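Bifunctional protein PutA (Bdellovibrio bacteriovorus, PDB 5UR2) probably carries out both oxidations that turn L-proline into L-glutamate, pairing a flavin-dependent proline dehydrogenase with an NAD+-dependent L-glutamate gamma-semialdehyde dehydrogenase in one chain. Local coordinates at residues Met138-Asp143 / Pro191-Ser196; Lys132-Lys137 / Glu174-Val179; Pro553-Ala558 / His607-Gln612. One frame throughout, in Å; residues are numbered along the deposited sequence.

Starting from the N terminus, 132-137 ends the helix that leads into strand 138-143, and the chain then runs through helix 152-173. Contact 2 closes first, when loop 174-179 returns to the end of helix 123-135; contact 1 closes next, when 191-196 pairs with 138-143. Their segments alternate, so the two loops cross, and they touch through W176, whose ring packs on F140 and V193. Contact 1 pairs the first two strands of the proline dehydrogenase barrel, and contact 2 ties helix 123-135, which precedes them, to the loop after helix 152-173. Contact 3 comes later in series, closing a helical excursion within the aldehyde dehydrogenase region, its centre about 65 Å from that of contact 1.

Contact 1: Met138-Asp143 / Pro191-Ser196; sequences MTFTVD and PKVNVS
V142 and V195 form a parallel bridge, with V142 N donating to N194 O at 2.9 Å and V142 O receiving S196 N at 2.8 Å, while the short strand axes diverge by 37°. Alongside the backbone runs a relay of side-chain bonds. With chi1 at -177°, T141 OG1 points away from the backbone N and stands beside the carbonyl carbon, facing N194 and S196; there it donates to N194 OD1 at 2.6 Å and accepts from S196 OG at 2.8 Å. The hydroxyl lies above the amide carbonyl plane of N194, 39° out of it, and not on a lone pair. S196 OG is also bonded by R300 NH2, so the row of bonds starts from R300 of strand 298-302. The T141 side chain comes within about 5 Å of the N-propargylglycine-modified FAD, placing this polar row beside the cofactor. F140, on the other face of the strand from T141, sends its ring back along the loop preceding the second strand, with CZ 3.7 Å from K192 O and close to V193. These are the first two strands of a TIM barrel, joined by a right-handed beta-alpha-beta crossover through helix 152-173, on which F140, V142 and V193 pack; strand 400-406 borders 138-143 on its other edge and closes the barrel, and strand 235-238 follows 194-197.

Contact 2: Lys132-Lys137 / Glu174-Val179; sequences KARKNK and EKWDEV
R134 reaches from the last turn of its helix to the benzo side of W176, meeting it at CE3 and CZ3, the two side chains crossing at about a right angle. CG leaves on the side away from the carbonyl carbon, beside the backbone N, and the chain stays extended until a bend at chi3 (56°) turns the guanidinium toward CE3. One guanidinium face is met by the six-membered part of the indole: W176 CE3 sits 3.6 Å above the plane, displaced toward its rim, and R134 NE is 3.7 Å from that same CE3. The planes are 27° apart, so the two groups are inclined to each other and meet mainly at CE3. At the guanidinium edge, R134 NH2 makes a weak hydrogen bond of 2.9 Å to D177 O. The stronger partner of this nitrogen is D183, whose OD2 forms a salt bridge with it and also accepts V179 N, so one carboxylate oxygen holds the arginine and the start of the next helix together. V179 divides its methyls between two basic chains: CG2 lies 3.8 Å from R134 NH2, and CG1 lies 3.8 Å from K137 CD, on a lysine chain folded at chi2. K137 itself, with positive phi, is the C-prime residue of the Schellman motif that ends helix 123-135. W176 is steadied by NE1 bonding to D172 OD2. The contact thus joins the C-terminal end of helix 123-135 to the loop between helices 152-173 and 180-183, on the surface of the barrel, with W176 also lying against L127 and K131 of helix 123-135.

Contact 3: Pro553-Ala558 / His607-Gln612; sequences PCEQRA and HMRELQ
E555 and R609 bridge an antiparallel helix pair of the aldehyde dehydrogenase region, near the start of helix 554-570 and the end of helix 587-611, where the two axes run 178° apart in direction. The salt bridge is bidentate and side-on: R609 NE bonds E555 OE1 at 2.9 Å, and R609 NH2 bonds E555 OE2 at 3.0 Å. Both oxygens are met on their syn sides, although the carboxylate is turned 26° from the guanidinium plane. E555 bends at chi2 (54°) to bring its carboxylate round to the arginine, whose own chain lies extended. A558 CB sits over the centre of one guanidinium face, 3.5 Å from R609 CZ, and D562 takes R609 NH1 in a second salt bridge, so all three nitrogens have a carboxylate partner, and A558 covers one face. One residue before E555, C554 SG rests 3.6 Å from Q612 CB and also touches M608 CE. R557 NH2 approaches M608 SD at 3.8 Å near the guanidinium plane, while R557 NE bonds V657 O. A water links the first turn of helix 554-570 to Q612, just past helix 587-611, accepting from E555 N and donating to Q612 OE1 at 2.7 Å; Q612 NE2 turns back to R609 O. Helix 572-583 lies between these two helices in the chain, R557 reaches the end of helix 646-657, and L961 packs on H607, M608 and L611.

Contact 1: Met138-Asp143 / Pro191-Ser196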
ATOM      1  N   MET B 138     -48.235  13.037 -44.008  1.00 35.09           N
ATOM      2  CA  MET B 138     -46.951  13.263 -43.354  1.00 34.52           C
ATOM      3  C   MET B 138     -45.862  13.371 -44.407  1.00 37.72           C
ATOM      4  O   MET B 138     -45.848  12.596 -45.372  1.00 32.27           O
ATOM      5  CB  MET B 138     -46.585  12.109 -42.388  1.00 39.92           C
ATOM      6  CG  MET B 138     -47.488  11.949 -41.173  1.00 48.08           C
ATOM      7  SD  MET B 138     -46.924  10.666 -40.024  1.00 47.66           S
ATOM      8  CE  MET B 138     -47.106   9.168 -40.989  1.00 49.27           C
ATOM      9  N   THR B 139     -44.931  14.303 -44.209  1.00 37.27           N
ATOM     10  CA  THR B 139     -43.782  14.382 -45.095  1.00 30.45           C
ATOM     11  C   THR B 139     -42.570  13.775 -44.385  1.00 30.52           C
ATOM     12  O   THR B 139     -42.714  13.079 -43.372  1.00 35.16           O
ATOM     13  CB  THR B 139     -43.564  15.834 -45.565  1.00 30.04           C
ATOM     14  OG1 THR B 139     -42.410  15.895 -46.414  1.00 32.22           O
ATOM     15  CG2 THR B 139     -43.379  16.776 -44.395  1.00 27.40           C
ATOM     16  N   PHE B 140     -41.369  14.043 -44.897  1.00 27.26           N
ATOM     17  CA  PHE B 140     -40.201  13.285 -44.481  1.00 35.32           C
ATOM     18  C   PHE B 140     -38.959  14.150 -44.623  1.00 34.47           C
ATOM     19  O   PHE B 140     -38.959  15.161 -45.328  1.00 35.16           O
ATOM     20  CB  PHE B 140     -40.048  12.009 -45.329  1.00 30.45           C
ATOM     21  CG  PHE B 140     -39.767  12.279 -46.795  1.00 29.80           C
ATOM     22  CD1 PHE B 140     -38.459  12.515 -47.243  1.00 31.48           C
ATOM     23  CD2 PHE B 140     -40.804  12.328 -47.721  1.00 31.38           C
ATOM     24  CE1 PHE B 140     -38.200  12.776 -48.588  1.00 29.21           C
ATOM     25  CE2 PHE B 140     -40.555  12.590 -49.068  1.00 28.96           C
ATOM     26  CZ  PHE B 140     -39.264  12.808 -49.506  1.00 32.17           C
ATOM     27  N   THR B 141     -37.885  13.718 -43.972  1.00 32.56           N
ATOM     28  CA  THR B 141     -36.544  14.171 -44.306  1.00 25.25           C
ATOM     29  C   THR B 141     -35.673  12.930 -44.339  1.00 29.51           C
ATOM     30  O   THR B 141     -35.713  12.126 -43.402  1.00 32.84           O
ATOM     31  CB  THR B 141     -36.000  15.226 -43.327  1.00 24.52           C
ATOM     32  OG1 THR B 141     -34.706  15.662 -43.770  1.00 24.67           O
ATOM     33  CG2 THR B 141     -35.895  14.696 -41.890  1.00 24.06           C
ATOM     34  N   VAL B 142     -34.950  12.719 -45.470  1.00 26.23           N
ATOM     35  CA  VAL B 142     -34.176  11.497 -45.667  1.00 28.92           C
ATOM     36  C   VAL B 142     -32.752  11.688 -45.163  1.00 31.22           C
ATOM     37  O   VAL B 142     -32.108  12.710 -45.437  1.00 30.43           O
ATOM     38  CB  VAL B 142     -34.189  11.064 -47.145  1.00 34.85           C
ATOM     39  CG1 VAL B 142     -33.253   9.902 -47.339  1.00 34.79           C
ATOM     40  CG2 VAL B 142     -35.584  10.646 -47.557  1.00 36.42           C
ATOM     41  N   ASP B 143     -32.245  10.690 -44.435  1.00 32.01           N
ATOM     42  CA  ASP B 143     -30.869  10.711 -43.958  1.00 31.35           C
ATOM     43  C   ASP B 143     -30.205   9.378 -44.263  1.00 39.06           C
ATOM     44  O   ASP B 143     -30.792   8.317 -44.023  1.00 39.87           O
ATOM     45  CB  ASP B 143     -30.791  11.000 -42.457  1.00 39.38           C
ATOM     46  CG  ASP B 143     -29.358  10.992 -41.937  1.00 50.21           C
ATOM     47  OD1 ASP B 143     -28.610  11.967 -42.190  1.00 47.90           O
ATOM     48  OD2 ASP B 143     -28.976   9.996 -41.288  1.00 54.78           O
ATOM     49  N   PRO B 191     -40.753  22.712 -50.442  1.00 36.15           N
ATOM     50  CA  PRO B 191     -40.150  21.571 -51.131  1.00 34.07           C
ATOM     51  C   PRO B 191     -40.842  20.283 -50.716  1.00 37.68           C
ATOM     52  O   PRO B 191     -41.169  20.087 -49.544  1.00 45.79           O
ATOM     53  CB  PRO B 191     -38.689  21.615 -50.673  1.00 40.87           C
ATOM     54  CG  PRO B 191     -38.472  23.048 -50.265  1.00 36.09           C
ATOM     55  CD  PRO B 191     -39.761  23.514 -49.708  1.00 32.71           C
ATOM     56  N   LYS B 192     -41.104  19.420 -51.700  1.00 35.77           N
ATOM     57  CA  LYS B 192     -41.630  18.094 -51.407  1.00 34.82           C
ATOM     58  C   LYS B 192     -40.541  17.109 -50.996  1.00 39.68           C
ATOM     59  O   LYS B 192     -40.865  16.039 -50.465  1.00 37.31           O
ATOM     60  CB  LYS B 192     -42.367  17.534 -52.620  1.00 30.28           C
ATOM     61  CG  LYS B 192     -43.645  18.250 -52.949  1.00 32.42           C
ATOM     62  CD  LYS B 192     -44.260  17.646 -54.196  1.00 35.45           C
ATOM     63  CE  LYS B 192     -45.370  18.517 -54.726  1.00 36.19           C
ATOM     64  NZ  LYS B 192     -44.741  19.618 -55.503  1.00 41.89           N
ATOM     65  N   VAL B 193     -39.270  17.443 -51.226  1.00 32.95           N
ATOM     66  CA  VAL B 193     -38.146  16.564 -50.936  1.00 32.36           C
ATOM     67  C   VAL B 193     -37.206  17.290 -49.987  1.00 33.03           C
ATOM     68  O   VAL B 193     -36.882  18.462 -50.203  1.00 39.01           O
ATOM     69  CB  VAL B 193     -37.407  16.140 -52.218  1.00 34.54           C
ATOM     70  CG1 VAL B 193     -36.139  15.354 -51.865  1.00 37.21           C
ATOM     71  CG2 VAL B 193     -38.319  15.324 -53.102  1.00 29.53           C
ATOM     72  N   ASN B 194     -36.777  16.592 -48.941  1.00 36.37           N
ATOM     73  CA  ASN B 194     -36.032  17.175 -47.832  1.00 32.39           C
ATOM     74  C   ASN B 194     -34.979  16.155 -47.429  1.00 32.61           C
ATOM     75  O   ASN B 194     -35.322  15.007 -47.135  1.00 35.21           O
ATOM     76  CB  ASN B 194     -36.996  17.504 -46.678  1.00 25.80           C
ATOM     77  CG  ASN B 194     -36.341  18.280 -45.530  1.00 36.96           C
ATOM     78  OD1 ASN B 194     -35.304  17.878 -44.995  1.00 30.58           O
ATOM     79  ND2 ASN B 194     -36.981  19.378 -45.119  1.00 30.09           N
ATOM     80  N   VAL B 195     -33.703  16.542 -47.443  1.00 25.28           N
ATOM     81  CA  VAL B 195     -32.647  15.617 -47.054  1.00 32.76           C
ATOM     82  C   VAL B 195     -31.839  16.237 -45.918  1.00 31.92           C
ATOM     83  O   VAL B 195     -31.699  17.461 -45.815  1.00 26.91           O
ATOM     84  CB  VAL B 195     -31.719  15.201 -48.229  1.00 34.20           C
ATOM     85  CG1 VAL B 195     -32.538  14.729 -49.425  1.00 32.00           C
ATOM     86  CG2 VAL B 195     -30.729  16.305 -48.608  1.00 25.09           C
ATOM     87  N   SER B 196     -31.356  15.369 -45.028  1.00 26.81           N
ATOM     88  CA  SER B 196     -30.528  15.744 -43.893  1.00 25.39           C
ATOM     89  C   SER B 196     -29.135  15.183 -44.092  1.00 27.18           C
ATOM     90  O   SER B 196     -28.982  14.031 -44.511  1.00 30.04           O
ATOM     91  CB  SER B 196     -31.100  15.221 -42.572  1.00 27.35           C
ATOM     92  OG  SER B 196     -32.323  15.869 -42.267  1.00 28.33           O
TER

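Contact 2: Lys132-Lys137 / Glu174-Val179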
ATOM      1  N   LYS B 132     -46.127   6.369 -49.063  1.00 45.10           N
ATOM      2  CA  LYS B 132     -47.211   5.941 -48.183  1.00 50.25           C
ATOM      3  C   LYS B 132     -47.400   6.927 -47.037  1.00 49.71           C
ATOM      4  O   LYS B 132     -48.533   7.259 -46.669  1.00 46.52           O
ATOM      5  CB  LYS B 132     -46.933   4.534 -47.650  1.00 50.75           C
ATOM      6  CG  LYS B 132     -47.906   4.061 -46.587  1.00 52.59           C
ATOM      7  CD  LYS B 132     -47.964   2.541 -46.540  1.00 55.49           C
ATOM      8  CE  LYS B 132     -47.678   2.010 -45.147  1.00 55.41           C
ATOM      9  NZ  LYS B 132     -48.021   0.568 -45.058  1.00 58.89           N
ATOM     10  N   ALA B 133     -46.295   7.418 -46.468  1.00 48.17           N
ATOM     11  CA  ALA B 133     -46.403   8.438 -45.432  1.00 44.66           C
ATOM     12  C   ALA B 133     -47.096   9.685 -45.975  1.00 43.56           C
ATOM     13  O   ALA B 133     -47.926  10.297 -45.287  1.00 36.52           O
ATOM     14  CB  ALA B 133     -45.019   8.774 -44.878  1.00 36.89           C
ATOM     15  N   ARG B 134     -46.785  10.061 -47.218  1.00 40.73           N
ATOM     16  CA  ARG B 134     -47.437  11.217 -47.819  1.00 35.29           C
ATOM     17  C   ARG B 134     -48.950  11.019 -47.917  1.00 36.46           C
ATOM     18  O   ARG B 134     -49.722  11.925 -47.576  1.00 34.67           O
ATOM     19  CB  ARG B 134     -46.826  11.492 -49.193  1.00 37.39           C
ATOM     20  CG  ARG B 134     -45.456  12.183 -49.148  1.00 36.37           C
ATOM     21  CD  ARG B 134     -44.937  12.477 -50.559  1.00 33.28           C
ATOM     22  NE  ARG B 134     -45.893  13.280 -51.316  1.00 35.95           N
ATOM     23  CZ  ARG B 134     -45.987  14.605 -51.237  1.00 37.21           C
ATOM     24  NH1 ARG B 134     -45.173  15.283 -50.434  1.00 32.01           N
ATOM     25  NH2 ARG B 134     -46.896  15.252 -51.964  1.00 32.22           N
ATOM     26  N   LYS B 135     -49.395   9.828 -48.324  1.00 37.60           N
ATOM     27  CA  LYS B 135     -50.832   9.563 -48.398  1.00 44.17           C
ATOM     28  C   LYS B 135     -51.507   9.698 -47.040  1.00 45.47           C
ATOM     29  O   LYS B 135     -52.704   9.999 -46.982  1.00 41.68           O
ATOM     30  CB  LYS B 135     -51.098   8.168 -48.976  1.00 42.74           C
ATOM     31  N   ASN B 136     -50.763   9.518 -45.949  1.00 44.30           N
ATOM     32  CA  ASN B 136     -51.291   9.697 -44.608  1.00 43.25           C
ATOM     33  C   ASN B 136     -50.977  11.078 -44.042  1.00 41.82           C
ATOM     34  O   ASN B 136     -50.922  11.236 -42.820  1.00 48.39           O
ATOM     35  CB  ASN B 136     -50.789   8.584 -43.685  1.00 45.20           C
ATOM     36  CG  ASN B 136     -51.499   7.252 -43.948  1.00 55.31           C
ATOM     37  OD1 ASN B 136     -51.188   6.554 -44.911  1.00 60.68           O
ATOM     38  ND2 ASN B 136     -52.477   6.916 -43.106  1.00 57.17           N
ATOM     39  N   LYS B 137     -50.742  12.067 -44.916  1.00 38.11           N
ATOM     40  CA  LYS B 137     -50.576  13.479 -44.545  1.00 40.32           C
ATOM     41  C   LYS B 137     -49.322  13.746 -43.719  1.00 37.27           C
ATOM     42  O   LYS B 137     -49.330  14.620 -42.857  1.00 39.60           O
ATOM     43  CB  LYS B 137     -51.792  14.012 -43.783  1.00 44.15           C
ATOM     44  CG  LYS B 137     -53.152  13.817 -44.403  1.00 50.24           C
ATOM     45  CD  LYS B 137     -53.200  14.370 -45.799  1.00 53.45           C
ATOM     46  CE  LYS B 137     -54.632  14.730 -46.129  1.00 62.48           C
ATOM     47  NZ  LYS B 137     -55.064  15.866 -45.250  1.00 65.27           N
ATOM     48  N   GLU B 174     -41.174  14.837 -59.149  1.00 45.38           N
ATOM     49  CA  GLU B 174     -41.840  15.606 -60.198  1.00 51.00           C
ATOM     50  C   GLU B 174     -43.244  15.076 -60.487  1.00 46.87           C
ATOM     51  O   GLU B 174     -44.116  15.840 -60.913  1.00 43.16           O
ATOM     52  CB  GLU B 174     -41.001  15.603 -61.480  1.00 49.49           C
ATOM     53  CG  GLU B 174     -39.697  16.385 -61.364  1.00 51.03           C
ATOM     54  CD  GLU B 174     -38.844  16.277 -62.607  1.00 54.71           C
ATOM     55  OE1 GLU B 174     -39.339  15.763 -63.627  1.00 59.51           O
ATOM     56  OE2 GLU B 174     -37.671  16.693 -62.566  1.00 56.90           O
ATOM     57  N   LYS B 175     -43.491  13.788 -60.256  1.00 46.89           N
ATOM     58  CA  LYS B 175     -44.796  13.210 -60.560  1.00 53.33           C
ATOM     59  C   LYS B 175     -45.747  13.201 -59.366  1.00 57.46           C
ATOM     60  O   LYS B 175     -46.903  12.794 -59.523  1.00 62.80           O
ATOM     61  CB  LYS B 175     -44.625  11.779 -61.102  1.00 48.97           C
ATOM     62  N   TRP B 176     -45.317  13.678 -58.200  1.00 51.06           N
ATOM     63  CA  TRP B 176     -46.139  13.602 -56.996  1.00 43.09           C
ATOM     64  C   TRP B 176     -47.250  14.649 -57.031  1.00 44.99           C
ATOM     65  O   TRP B 176     -47.022  15.803 -57.404  1.00 46.30           O
ATOM     66  CB  TRP B 176     -45.281  13.824 -55.749  1.00 42.32           C
ATOM     67  CG  TRP B 176     -44.190  12.808 -55.524  1.00 43.09           C
ATOM     68  CD1 TRP B 176     -43.928  11.684 -56.271  1.00 42.45           C
ATOM     69  CD2 TRP B 176     -43.202  12.837 -54.486  1.00 39.02           C
ATOM     70  NE1 TRP B 176     -42.842  11.013 -55.751  1.00 38.06           N
ATOM     71  CE2 TRP B 176     -42.382  11.695 -54.654  1.00 36.97           C
ATOM     72  CE3 TRP B 176     -42.931  13.717 -53.429  1.00 39.64           C
ATOM     73  CZ2 TRP B 176     -41.302  11.420 -53.814  1.00 34.74           C
ATOM     74  CZ3 TRP B 176     -41.860  13.436 -52.586  1.00 41.56           C
ATOM     75  CH2 TRP B 176     -41.061  12.292 -52.785  1.00 39.97           C
ATOM     76  N   ASP B 177     -48.462  14.235 -56.660  1.00 44.14           N
ATOM     77  CA  ASP B 177     -49.549  15.186 -56.482  1.00 49.89           C
ATOM     78  C   ASP B 177     -49.313  16.028 -55.227  1.00 48.35           C
ATOM     79  O   ASP B 177     -48.632  15.602 -54.290  1.00 49.08           O
ATOM     80  CB  ASP B 177     -50.891  14.466 -56.381  1.00 56.76           C
ATOM     81  CG  ASP B 177     -51.238  13.691 -57.637  1.00 65.57           C
ATOM     82  OD1 ASP B 177     -50.544  13.858 -58.666  1.00 66.82           O
ATOM     83  OD2 ASP B 177     -52.223  12.924 -57.596  1.00 71.49           O
ATOM     84  N   GLU B 178     -49.894  17.231 -55.208  1.00 45.42           N
ATOM     85  CA  GLU B 178     -49.724  18.131 -54.073  1.00 51.64           C
ATOM     86  C   GLU B 178     -50.633  17.749 -52.907  1.00 52.73           C
ATOM     87  O   GLU B 178     -51.837  17.528 -53.089  1.00 52.50           O
ATOM     88  CB  GLU B 178     -50.009  19.581 -54.471  1.00 57.40           C
ATOM     89  CG  GLU B 178     -49.423  20.578 -53.476  1.00 59.64           C
ATOM     90  CD  GLU B 178     -50.104  21.941 -53.500  1.00 65.19           C
ATOM     91  OE1 GLU B 178     -51.349  21.986 -53.628  1.00 72.06           O
ATOM     92  OE2 GLU B 178     -49.400  22.965 -53.348  1.00 61.27           O
ATOM     93  N   VAL B 179     -50.055  17.695 -51.712  1.00 48.03           N
ATOM     94  CA  VAL B 179     -50.785  17.488 -50.468  1.00 42.04           C
ATOM     95  C   VAL B 179     -50.598  18.723 -49.597  1.00 40.35           C
ATOM     96  O   VAL B 179     -49.603  18.844 -48.878  1.00 43.38           O
ATOM     97  CB  VAL B 179     -50.318  16.219 -49.736  1.00 43.23           C
ATOM     98  CG1 VAL B 179     -51.161  16.015 -48.494  1.00 38.24           C
ATOM     99  CG2 VAL B 179     -50.411  15.002 -50.664  1.00 48.81           C
TER

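Contact 3: Pro553-Ala558 / His607-Gln612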
ATOM      1  N   PRO B 553      11.198  18.456   5.818  1.00 22.77           N
ATOM      2  CA  PRO B 553       9.945  17.709   6.024  1.00 24.22           C
ATOM      3  C   PRO B 553       9.228  17.412   4.711  1.00 21.52           C
ATOM      4  O   PRO B 553       9.248  18.208   3.760  1.00 23.12           O
ATOM      5  CB  PRO B 553       9.111  18.650   6.909  1.00 26.69           C
ATOM      6  CG  PRO B 553      10.111  19.492   7.615  1.00 26.90           C
ATOM      7  CD  PRO B 553      11.245  19.688   6.626  1.00 26.29           C
ATOM      8  N   CYS B 554       8.576  16.247   4.678  1.00 20.65           N
ATOM      9  CA  CYS B 554       7.887  15.801   3.471  1.00 17.66           C
ATOM     10  C   CYS B 554       6.946  16.862   2.926  1.00 17.54           C
ATOM     11  O   CYS B 554       6.919  17.108   1.716  1.00 19.82           O
ATOM     12  CB  CYS B 554       7.115  14.512   3.758  1.00 22.36           C
ATOM     13  SG  CYS B 554       8.175  13.121   4.270  1.00 26.75           S
ATOM     14  N   GLU B 555       6.173  17.507   3.807  1.00 17.79           N
ATOM     15  CA  GLU B 555       5.213  18.522   3.376  1.00 24.08           C
ATOM     16  C   GLU B 555       5.895  19.660   2.621  1.00 21.48           C
ATOM     17  O   GLU B 555       5.352  20.164   1.631  1.00 22.30           O
ATOM     18  CB  GLU B 555       4.443  19.061   4.587  1.00 27.31           C
ATOM     19  CG  GLU B 555       3.504  20.232   4.275  1.00 34.67           C
ATOM     20  CD  GLU B 555       2.522  19.936   3.146  1.00 35.00           C
ATOM     21  OE1 GLU B 555       1.955  18.814   3.114  1.00 25.06           O
ATOM     22  OE2 GLU B 555       2.344  20.825   2.279  1.00 40.72           O
ATOM     23  N   GLN B 556       7.079  20.086   3.079  1.00 19.38           N
ATOM     24  CA  GLN B 556       7.793  21.176   2.411  1.00 23.10           C
ATOM     25  C   GLN B 556       8.392  20.714   1.084  1.00 20.84           C
ATOM     26  O   GLN B 556       8.435  21.482   0.119  1.00 18.32           O
ATOM     27  CB  GLN B 556       8.876  21.739   3.337  1.00 18.94           C
ATOM     28  CG  GLN B 556       8.313  22.442   4.566  1.00 17.62           C
ATOM     29  CD  GLN B 556       9.365  22.761   5.643  1.00 33.61           C
ATOM     30  OE1 GLN B 556      10.482  23.217   5.357  1.00 31.27           O
ATOM     31  NE2 GLN B 556       8.991  22.521   6.903  1.00 37.73           N
ATOM     32  N   ARG B 557       8.871  19.470   1.015  1.00 19.83           N
ATOM     33  CA  ARG B 557       9.356  18.970  -0.271  1.00 24.76           C
ATOM     34  C   ARG B 557       8.208  18.843  -1.263  1.00 21.09           C
ATOM     35  O   ARG B 557       8.341  19.233  -2.432  1.00 21.49           O
ATOM     36  CB  ARG B 557      10.081  17.634  -0.102  1.00 25.48           C
ATOM     37  CG  ARG B 557      11.197  17.655   0.937  1.00 21.37           C
ATOM     38  CD  ARG B 557      12.116  16.421   0.818  1.00 16.10           C
ATOM     39  NE  ARG B 557      11.390  15.152   0.817  1.00 18.10           N
ATOM     40  CZ  ARG B 557      11.421  14.276   1.811  1.00 20.65           C
ATOM     41  NH1 ARG B 557      12.136  14.542   2.897  1.00 18.02           N
ATOM     42  NH2 ARG B 557      10.741  13.139   1.721  1.00 14.50           N
ATOM     43  N   ALA B 558       7.059  18.340  -0.795  1.00 16.83           N
ATOM     44  CA  ALA B 558       5.881  18.227  -1.650  1.00 16.16           C
ATOM     45  C   ALA B 558       5.387  19.595  -2.120  1.00 20.28           C
ATOM     46  O   ALA B 558       4.928  19.733  -3.263  1.00 16.81           O
ATOM     47  CB  ALA B 558       4.770  17.484  -0.911  1.00 14.18           C
ATOM     48  N   HIS B 607       1.399  11.400  -3.211  1.00 18.41           N
ATOM     49  CA  HIS B 607       1.800  10.117  -2.630  1.00 18.32           C
ATOM     50  C   HIS B 607       2.746  10.313  -1.447  1.00 20.83           C
ATOM     51  O   HIS B 607       2.617   9.630  -0.424  1.00 21.41           O
ATOM     52  CB  HIS B 607       2.447   9.233  -3.696  1.00 13.19           C
ATOM     53  CG  HIS B 607       2.419   7.769  -3.380  1.00 21.46           C
ATOM     54  ND1 HIS B 607       3.128   6.836  -4.112  1.00 22.29           N
ATOM     55  CD2 HIS B 607       1.761   7.074  -2.419  1.00 18.55           C
ATOM     56  CE1 HIS B 607       2.908   5.632  -3.614  1.00 19.68           C
ATOM     57  NE2 HIS B 607       2.086   5.750  -2.585  1.00 20.62           N
ATOM     58  N   MET B 608       3.700  11.243  -1.569  1.00 15.82           N
ATOM     59  CA  MET B 608       4.637  11.473  -0.475  1.00 15.66           C
ATOM     60  C   MET B 608       3.902  11.949   0.768  1.00 23.26           C
ATOM     61  O   MET B 608       4.253  11.571   1.894  1.00 24.02           O
ATOM     62  CB  MET B 608       5.695  12.494  -0.898  1.00 13.40           C
ATOM     63  CG  MET B 608       6.872  12.668   0.099  1.00 15.36           C
ATOM     64  SD  MET B 608       7.903  11.157   0.156  1.00 19.65           S
ATOM     65  CE  MET B 608       7.368  10.364   1.683  1.00 18.09           C
ATOM     66  N   ARG B 609       2.850  12.746   0.574  1.00 18.24           N
ATOM     67  CA  ARG B 609       2.044  13.205   1.694  1.00 20.03           C
ATOM     68  C   ARG B 609       1.327  12.054   2.376  1.00 21.26           C
ATOM     69  O   ARG B 609       1.134  12.096   3.599  1.00 22.98           O
ATOM     70  CB  ARG B 609       1.051  14.262   1.224  1.00 18.46           C
ATOM     71  CG  ARG B 609       1.715  15.594   0.911  1.00 17.59           C
ATOM     72  CD  ARG B 609       0.702  16.604   0.356  1.00 16.26           C
ATOM     73  NE  ARG B 609       1.282  17.930   0.393  1.00 21.46           N
ATOM     74  CZ  ARG B 609       1.483  18.698  -0.674  1.00 24.81           C
ATOM     75  NH1 ARG B 609       1.123  18.276  -1.879  1.00 22.48           N
ATOM     76  NH2 ARG B 609       2.037  19.900  -0.527  1.00 25.41           N
ATOM     77  N   GLU B 610       0.968  11.002   1.627  1.00 19.36           N
ATOM     78  CA  GLU B 610       0.456   9.798   2.277  1.00 24.37           C
ATOM     79  C   GLU B 610       1.573   9.028   2.983  1.00 25.96           C
ATOM     80  O   GLU B 610       1.415   8.615   4.137  1.00 23.00           O
ATOM     81  CB  GLU B 610      -0.256   8.887   1.275  1.00 26.50           C
ATOM     82  CG  GLU B 610      -1.503   9.466   0.654  1.00 39.70           C
ATOM     83  CD  GLU B 610      -2.105   8.532  -0.380  1.00 57.62           C
ATOM     84  OE1 GLU B 610      -1.652   8.556  -1.549  1.00 63.97           O
ATOM     85  OE2 GLU B 610      -3.017   7.755  -0.014  1.00 60.88           O
ATOM     86  N   LEU B 611       2.705   8.802   2.296  1.00 19.16           N
ATOM     87  CA  LEU B 611       3.746   7.917   2.818  1.00 17.66           C
ATOM     88  C   LEU B 611       4.543   8.532   3.978  1.00 16.41           C
ATOM     89  O   LEU B 611       5.285   7.806   4.641  1.00 22.91           O
ATOM     90  CB  LEU B 611       4.691   7.506   1.675  1.00 20.93           C
ATOM     91  CG  LEU B 611       4.054   6.612   0.588  1.00 24.64           C
ATOM     92  CD1 LEU B 611       5.007   6.360  -0.557  1.00 28.61           C
ATOM     93  CD2 LEU B 611       3.533   5.287   1.113  1.00 18.25           C
ATOM     94  N   GLN B 612       4.420   9.842   4.238  1.00 18.19           N
ATOM     95  CA  GLN B 612       5.093  10.441   5.390  1.00 18.13           C
ATOM     96  C   GLN B 612       4.511   9.946   6.704  1.00 23.70           C
ATOM     97  O   GLN B 612       5.157  10.083   7.745  1.00 30.30           O
ATOM     98  CB  GLN B 612       4.982  11.973   5.360  1.00 18.18           C
ATOM     99  CG  GLN B 612       3.560  12.476   5.761  1.00 19.54           C
ATOM    100  CD  GLN B 612       3.427  13.988   5.656  1.00 26.09           C
ATOM    101  OE1 GLN B 612       4.253  14.738   6.188  1.00 32.80           O
ATOM    102  NE2 GLN B 612       2.397  14.445   4.942  1.00 24.04           N
TER
HETATM  103  O   HOH W   1       6.071  16.636   6.719  1.00 24.92           O